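GTPase activator-like protein (Chaetomium thermophilum, PDB 5HIU) is the fungal TSC2 protein, probably acting as a GTPase activator, and is represented here by its N-terminal helical solenoid region. Local coordinates at residues 246-251 with 279-284; 287-292 with 313-318; 213-218 with 252-257. All coordinates share one frame; numbering follows the deposited sequence.

The three contacts form one continuous patch in the middle of an all-helical solenoid, with centres 12 to 14 Å apart. Contacts 1 and 3 both use helix 245-261, contact 1 joining it to helix 281-294 and contact 3 to helix 204-219; contacts 1 and 2 share helix 281-294. Direct packing joins them: Leu-248 CD2 lies 3.5 Å from Ile-288 CD1 between contacts 1 and 2, Tyr-250 CB lies 3.6 Å from Leu-215 CD1 between contacts 1 and 3, and Phe-292 CZ lies 3.5 Å from Gln-253 CG between contacts 2 and 3. The centre of contact 3 lies about 6 Å from the centre of the chain, nearer than those of contacts 1 and 2.

Contact 1. Residues 246-251 with 279-284; sequences NKLKYC and SHHGQS
Leu-248 of helix 245-261 meets His-281 and Ser-284 at the start of helix 281-294, and these three residues account for all 145 Å² buried between the segments. The contact is apolar in kind. Methyl CD1 of Leu-248 sits over one face of the imidazole, 3.7 Å from the centroid of the His-281 ring and 23° off its normal, which meets the description of a CH-pi contact. The other methyl, CD2, comes within 3.5 Å of Ser-284 CB and reaches the ND1 side of the same ring. With CG anti to the backbone N (chi1 -164°), Leu-248 directs its forked end at both partners. Ile-276 of helix 266-277 also touches Leu-248 and His-281, so three consecutive helices converge here, as expected in an alpha-solenoid built from stacked helices. Polar bonds lie within 279-284 and beyond it. Ser-279 OG accepts from His-281 N at 2.9 Å, with an N-H...O angle of 157°, a capping bond at the turn into the helix; the same hydroxyl is also bonded to Ile-276 O. On the far side of the imidazole from its backbone, His-281 NE2 makes a weak hydrogen bond to Ile-243 O.

Contact 2. Residues 287-292 with 313-318; sequences RILLDF and RGALSV
Ala-315 is the bump of this contact: its single methyl sits between the backbone carbonyl O of Leu-289 and the CB and ring edge of Phe-292 on the facing helix. CB of Ala-315 lies 3.4 Å from Leu-289 O and 3.8 Å from Phe-292 CB, and it meets the Phe-292 ring near the ring plane, rather than over a face. The small residue lets the backbones come close, with the CA atoms of Leu-289 and Ala-315 only 5.2 Å apart and the segment axes approaching to 8.7 Å. A second fit lies one turn further along 313-318. There Val-318 CG1 enters the fork of Leu-289, 3.8 Å from Leu-289 CD1 and equally far from its CD2, while the two side chains cross at about a right angle. Val-318 holds CG1 anti to its backbone N (chi1 167°), which carries this methyl to the leucine. Leu-289 CD2 also lies 3.9 Å from Ala-315 CA, so the one leucine packs on both residues. All four residues are buried, and the 182 Å² between the segments involves no hydrogen bond across them. The N-to-C directions of the two short segment axes make an angle of 135°, closer to antiparallel than parallel. Helix 245-261 adjoins this pair through Ser-256, which touches Val-318, whereas Leu-290 faces helix 336-348 and Leu-316 packs on helix 352-366.

Contact 3. Residues 213-218 with 252-257; sequences MLLKIC and IQVLSS
Val-254 carries most of this contact, giving 78 Å² of surface to the facing segment, against 36 Å² for Leu-215 and 21 Å² for Cys-218. Its two methyls divide the work. CG1 reaches Cys-218, 3.4 Å from Cys-218 CB and 3.7 Å from Cys-218 SG, so the valine lies alongside both heavy atoms of that short side chain. CG2 turns to Leu-215, lying 3.8 Å from Leu-215 CD2; the same leucine methyl is also 3.8 Å from Val-254 CB. The split follows from chi1 of Val-254 (166°), which sets CG1 anti to the backbone N and CG2 anti to the carbonyl carbon. Leu-215 comes in obliquely, its CB bond pointing past the partner while its end bends back to touch. Along 252-257, Gln-253 O accepts from both Ser-257 N and Ser-257 OG, the two donors reaching opposite faces of the carbonyl plane. Ser-257 OG stands 2.9 Å from Gln-253 O. Helix 224-240, which lies between these two helices in sequence, packs on Leu-215 and Cys-218 through Ile-234 and Cys-230. Apolar packing of helices two apart in sequence, with the intervening helix packed against the first of them, is consistent with an alpha-solenoid of the kind seen in HEAT-type repeat proteins.

Contact 1. Residues 246-251 with 279-284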
# COMPACT_ATOMS: atom_id res chain seq x y z
N ASN A 246 -7.43 14.67 2.91
CA ASN A 246 -6.38 14.85 3.93
C ASN A 246 -5.39 13.67 4.13
O ASN A 246 -4.40 13.80 4.86
CB ASN A 246 -7.02 15.20 5.26
CG ASN A 246 -7.97 14.12 5.75
OD1 ASN A 246 -8.55 13.39 4.95
ND2 ASN A 246 -8.14 14.02 7.05
N LYS A 247 -5.66 12.53 3.50
CA LYS A 247 -4.75 11.36 3.53
C LYS A 247 -3.82 11.26 2.32
O LYS A 247 -2.84 10.48 2.33
CB LYS A 247 -5.58 10.08 3.60
CG LYS A 247 -6.45 9.99 4.84
CD LYS A 247 -5.59 9.84 6.08
CE LYS A 247 -6.31 10.25 7.32
NZ LYS A 247 -5.30 10.62 8.34
N LEU A 248 -4.13 12.05 1.29
CA LEU A 248 -3.48 11.94 -0.00
C LEU A 248 -1.99 12.16 0.11
O LEU A 248 -1.22 11.33 -0.32
CB LEU A 248 -4.09 12.94 -1.00
CG LEU A 248 -3.79 12.73 -2.49
CD1 LEU A 248 -4.41 11.43 -3.00
CD2 LEU A 248 -4.30 13.91 -3.30
N LYS A 249 -1.57 13.27 0.72
CA LYS A 249 -0.15 13.51 0.88
C LYS A 249 0.54 12.26 1.40
O LYS A 249 1.54 11.80 0.84
CB LYS A 249 0.10 14.69 1.82
CG LYS A 249 1.58 15.00 2.02
CD LYS A 249 1.80 16.27 2.83
CE LYS A 249 3.27 16.37 3.20
NZ LYS A 249 3.71 17.72 3.66
N TYR A 250 -0.01 11.68 2.46
CA TYR A 250 0.63 10.57 3.14
C TYR A 250 0.68 9.32 2.24
O TYR A 250 1.74 8.69 2.11
CB TYR A 250 -0.06 10.30 4.49
CG TYR A 250 0.23 11.34 5.59
CD1 TYR A 250 0.90 12.53 5.31
CD2 TYR A 250 -0.18 11.12 6.91
CE1 TYR A 250 1.18 13.45 6.31
CE2 TYR A 250 0.08 12.04 7.91
CZ TYR A 250 0.76 13.20 7.60
OH TYR A 250 1.04 14.12 8.57
N CYS A 251 -0.42 8.97 1.59
CA CYS A 251 -0.38 7.89 0.57
C CYS A 251 0.70 8.14 -0.51
O CYS A 251 1.52 7.27 -0.80
CB CYS A 251 -1.72 7.76 -0.11
SG CYS A 251 -3.02 7.21 1.00
N SER A 279 -7.26 10.32 -11.35
CA SER A 279 -8.49 10.44 -10.57
C SER A 279 -8.61 11.89 -10.16
O SER A 279 -7.71 12.68 -10.42
CB SER A 279 -8.42 9.56 -9.32
OG SER A 279 -7.92 10.29 -8.21
N HIS A 280 -9.71 12.23 -9.49
CA HIS A 280 -9.91 13.58 -8.95
C HIS A 280 -8.72 14.09 -8.13
O HIS A 280 -8.52 15.29 -8.00
CB HIS A 280 -11.19 13.66 -8.11
CG HIS A 280 -11.20 12.75 -6.92
ND1 HIS A 280 -11.48 11.40 -7.02
CD2 HIS A 280 -11.03 13.00 -5.61
CE1 HIS A 280 -11.44 10.85 -5.82
NE2 HIS A 280 -11.17 11.81 -4.94
N HIS A 281 -7.95 13.16 -7.59
CA HIS A 281 -6.75 13.51 -6.85
C HIS A 281 -5.60 13.98 -7.75
O HIS A 281 -4.66 14.62 -7.28
CB HIS A 281 -6.32 12.32 -5.99
CG HIS A 281 -7.27 11.98 -4.88
ND1 HIS A 281 -7.63 12.90 -3.91
CD2 HIS A 281 -7.92 10.83 -4.57
CE1 HIS A 281 -8.46 12.33 -3.06
NE2 HIS A 281 -8.65 11.07 -3.43
N GLY A 282 -5.68 13.65 -9.04
CA GLY A 282 -4.66 14.02 -10.03
C GLY A 282 -4.05 15.37 -9.77
O GLY A 282 -2.85 15.46 -9.51
N GLN A 283 -4.87 16.41 -9.84
CA GLN A 283 -4.40 17.78 -9.61
C GLN A 283 -3.70 17.92 -8.26
O GLN A 283 -2.58 18.43 -8.20
CB GLN A 283 -5.55 18.80 -9.71
CG GLN A 283 -5.88 19.26 -11.14
CD GLN A 283 -4.63 19.61 -11.94
OE1 GLN A 283 -3.79 20.40 -11.48
NE2 GLN A 283 -4.48 19.01 -13.12
N SER A 284 -4.36 17.45 -7.20
CA SER A 284 -3.81 17.52 -5.85
C SER A 284 -2.50 16.74 -5.74
O SER A 284 -1.55 17.19 -5.10
CB SER A 284 -4.83 17.01 -4.84
OG SER A 284 -5.97 17.87 -4.80

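Contact 2. Residues 287-292 with 313-318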
# COMPACT_ATOMS: atom_id res chain seq x y z
N ARG A 287 0.43 18.72 -7.31
CA ARG A 287 0.69 19.77 -6.33
C ARG A 287 1.48 19.25 -5.12
O ARG A 287 2.46 19.87 -4.69
CB ARG A 287 -0.66 20.33 -5.88
CG ARG A 287 -0.62 21.40 -4.80
CD ARG A 287 -1.79 22.36 -4.96
NE ARG A 287 -3.03 21.67 -5.31
CZ ARG A 287 -3.98 21.30 -4.46
NH1 ARG A 287 -3.88 21.55 -3.15
NH2 ARG A 287 -5.07 20.68 -4.92
N ILE A 288 1.05 18.09 -4.61
CA ILE A 288 1.73 17.39 -3.51
C ILE A 288 3.14 17.01 -3.90
O ILE A 288 4.09 17.28 -3.16
CB ILE A 288 0.95 16.11 -3.09
CG1 ILE A 288 -0.32 16.50 -2.33
CG2 ILE A 288 1.80 15.17 -2.23
CD1 ILE A 288 -1.37 15.40 -2.25
N LEU A 289 3.27 16.36 -5.04
CA LEU A 289 4.58 15.91 -5.55
C LEU A 289 5.56 17.07 -5.74
O LEU A 289 6.77 16.90 -5.56
CB LEU A 289 4.39 15.22 -6.90
CG LEU A 289 3.83 13.80 -6.93
CD1 LEU A 289 3.41 13.46 -8.35
CD2 LEU A 289 4.87 12.81 -6.42
N LEU A 290 5.03 18.22 -6.15
CA LEU A 290 5.88 19.39 -6.34
C LEU A 290 6.24 19.96 -5.00
O LEU A 290 7.40 20.32 -4.78
CB LEU A 290 5.19 20.46 -7.17
CG LEU A 290 5.10 20.16 -8.66
CD1 LEU A 290 4.06 21.06 -9.31
CD2 LEU A 290 6.45 20.31 -9.34
N ASP A 291 5.25 20.02 -4.10
CA ASP A 291 5.46 20.44 -2.71
C ASP A 291 6.68 19.76 -2.11
O ASP A 291 7.45 20.39 -1.40
CB ASP A 291 4.24 20.13 -1.81
CG ASP A 291 3.13 21.16 -1.93
OD1 ASP A 291 3.35 22.27 -2.46
OD2 ASP A 291 2.02 20.84 -1.46
N PHE A 292 6.89 18.48 -2.40
CA PHE A 292 8.07 17.80 -1.89
C PHE A 292 9.32 18.51 -2.37
O PHE A 292 10.31 18.56 -1.66
CB PHE A 292 8.08 16.33 -2.29
CG PHE A 292 6.91 15.55 -1.75
CD1 PHE A 292 6.48 15.74 -0.44
CD2 PHE A 292 6.24 14.64 -2.55
CE1 PHE A 292 5.40 15.02 0.06
CE2 PHE A 292 5.16 13.92 -2.06
CZ PHE A 292 4.74 14.11 -0.75
N ARG A 313 13.38 12.53 -3.37
CA ARG A 313 13.85 11.54 -4.33
C ARG A 313 12.71 10.72 -4.93
O ARG A 313 12.83 10.20 -6.04
CB ARG A 313 14.79 10.55 -3.68
CG ARG A 313 16.04 11.13 -3.03
CD ARG A 313 16.91 9.98 -2.56
NE ARG A 313 17.18 9.05 -3.66
CZ ARG A 313 17.40 7.74 -3.53
NH1 ARG A 313 17.37 7.16 -2.33
NH2 ARG A 313 17.63 7.01 -4.61
N GLY A 314 11.64 10.56 -4.15
CA GLY A 314 10.51 9.78 -4.60
C GLY A 314 9.73 10.58 -5.60
O GLY A 314 9.42 10.08 -6.68
N ALA A 315 9.42 11.81 -5.20
CA ALA A 315 8.76 12.81 -6.05
C ALA A 315 9.41 12.89 -7.42
O ALA A 315 8.72 12.97 -8.43
CB ALA A 315 8.79 14.18 -5.40
N LEU A 316 10.73 12.86 -7.45
CA LEU A 316 11.46 12.84 -8.70
C LEU A 316 11.11 11.60 -9.50
O LEU A 316 10.83 11.66 -10.69
CB LEU A 316 12.98 12.87 -8.44
CG LEU A 316 13.72 14.21 -8.47
CD1 LEU A 316 12.96 15.37 -7.84
CD2 LEU A 316 15.08 14.04 -7.80
N SER A 317 11.15 10.46 -8.82
CA SER A 317 10.91 9.18 -9.45
C SER A 317 9.52 9.18 -10.09
O SER A 317 9.34 8.78 -11.25
CB SER A 317 11.00 8.07 -8.39
OG SER A 317 11.16 6.80 -8.98
N VAL A 318 8.55 9.62 -9.30
CA VAL A 318 7.15 9.55 -9.71
C VAL A 318 6.89 10.61 -10.76
O VAL A 318 6.13 10.39 -11.70
CB VAL A 318 6.20 9.71 -8.49
CG1 VAL A 318 4.78 9.96 -8.95
CG2 VAL A 318 6.24 8.46 -7.62

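Contact 3. Residues 213-218 with 252-257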
# COMPACT_ATOMS: atom_id res chain seq x y z
N MET A 213 -3.20 3.02 9.38
CA MET A 213 -2.68 1.74 9.81
C MET A 213 -1.79 1.11 8.72
O MET A 213 -0.71 0.58 9.02
CB MET A 213 -3.86 0.82 10.15
CG MET A 213 -3.53 -0.47 10.86
SD MET A 213 -2.80 -0.19 12.47
CE MET A 213 -1.07 -0.57 12.16
N LEU A 214 -2.23 1.18 7.46
CA LEU A 214 -1.46 0.60 6.35
C LEU A 214 -0.16 1.33 6.11
O LEU A 214 0.84 0.72 5.72
CB LEU A 214 -2.24 0.67 5.07
CG LEU A 214 -3.58 -0.00 5.08
CD1 LEU A 214 -4.40 0.69 4.02
CD2 LEU A 214 -3.45 -1.50 4.85
N LEU A 215 -0.17 2.64 6.31
CA LEU A 215 1.01 3.41 6.02
C LEU A 215 2.05 3.19 7.09
O LEU A 215 3.23 3.10 6.79
CB LEU A 215 0.66 4.88 5.89
CG LEU A 215 -0.30 5.18 4.76
CD1 LEU A 215 -0.49 6.68 4.68
CD2 LEU A 215 0.14 4.62 3.41
N LYS A 216 1.61 3.09 8.34
CA LYS A 216 2.49 2.70 9.45
C LYS A 216 3.25 1.45 9.01
O LYS A 216 4.48 1.44 8.88
CB LYS A 216 1.64 2.41 10.69
CG LYS A 216 2.32 2.58 12.04
CD LYS A 216 1.30 2.46 13.17
CE LYS A 216 1.49 3.58 14.19
NZ LYS A 216 0.68 3.39 15.43
N ILE A 217 2.50 0.40 8.72
CA ILE A 217 3.08 -0.86 8.31
C ILE A 217 4.01 -0.69 7.11
O ILE A 217 5.07 -1.30 7.06
CB ILE A 217 1.98 -1.88 8.03
CG1 ILE A 217 1.26 -2.21 9.34
CG2 ILE A 217 2.55 -3.14 7.41
CD1 ILE A 217 -0.09 -2.85 9.13
N CYS A 218 3.63 0.17 6.17
CA CYS A 218 4.48 0.47 5.04
C CYS A 218 5.84 0.99 5.45
O CYS A 218 6.88 0.53 4.98
CB CYS A 218 3.80 1.48 4.13
SG CYS A 218 2.60 0.74 3.00
N ILE A 252 0.72 9.35 -1.05
CA ILE A 252 1.72 9.71 -2.05
C ILE A 252 3.12 9.65 -1.45
O ILE A 252 4.03 9.05 -2.06
CB ILE A 252 1.45 11.09 -2.68
CG1 ILE A 252 0.10 11.12 -3.42
CG2 ILE A 252 2.53 11.45 -3.67
CD1 ILE A 252 -0.09 10.02 -4.46
N GLN A 253 3.32 10.25 -0.28
CA GLN A 253 4.60 10.08 0.43
C GLN A 253 4.98 8.60 0.42
O GLN A 253 6.05 8.21 -0.06
CB GLN A 253 4.55 10.54 1.88
CG GLN A 253 4.83 12.02 2.08
CD GLN A 253 5.24 12.33 3.51
OE1 GLN A 253 4.78 11.70 4.46
NE2 GLN A 253 6.12 13.32 3.67
N VAL A 254 4.09 7.77 0.95
CA VAL A 254 4.50 6.41 1.22
C VAL A 254 4.75 5.67 -0.07
O VAL A 254 5.80 5.04 -0.24
CB VAL A 254 3.51 5.66 2.13
CG1 VAL A 254 3.78 4.17 2.12
CG2 VAL A 254 3.60 6.21 3.54
N LEU A 255 3.78 5.75 -0.97
CA LEU A 255 3.89 5.11 -2.31
C LEU A 255 5.06 5.63 -3.16
O LEU A 255 5.72 4.84 -3.82
CB LEU A 255 2.64 5.36 -3.11
CG LEU A 255 1.41 4.71 -2.55
CD1 LEU A 255 0.19 5.48 -3.01
CD2 LEU A 255 1.38 3.27 -2.99
N SER A 256 5.29 6.94 -3.14
CA SER A 256 6.42 7.53 -3.87
C SER A 256 7.73 7.03 -3.32
O SER A 256 8.69 6.86 -4.05
CB SER A 256 6.40 9.05 -3.80
OG SER A 256 5.47 9.57 -4.73
N SER A 257 7.76 6.79 -2.03
CA SER A 257 8.95 6.29 -1.39
C SER A 257 9.17 4.82 -1.74
O SER A 257 10.28 4.42 -2.06
CB SER A 257 8.87 6.53 0.12
OG SER A 257 8.87 7.94 0.37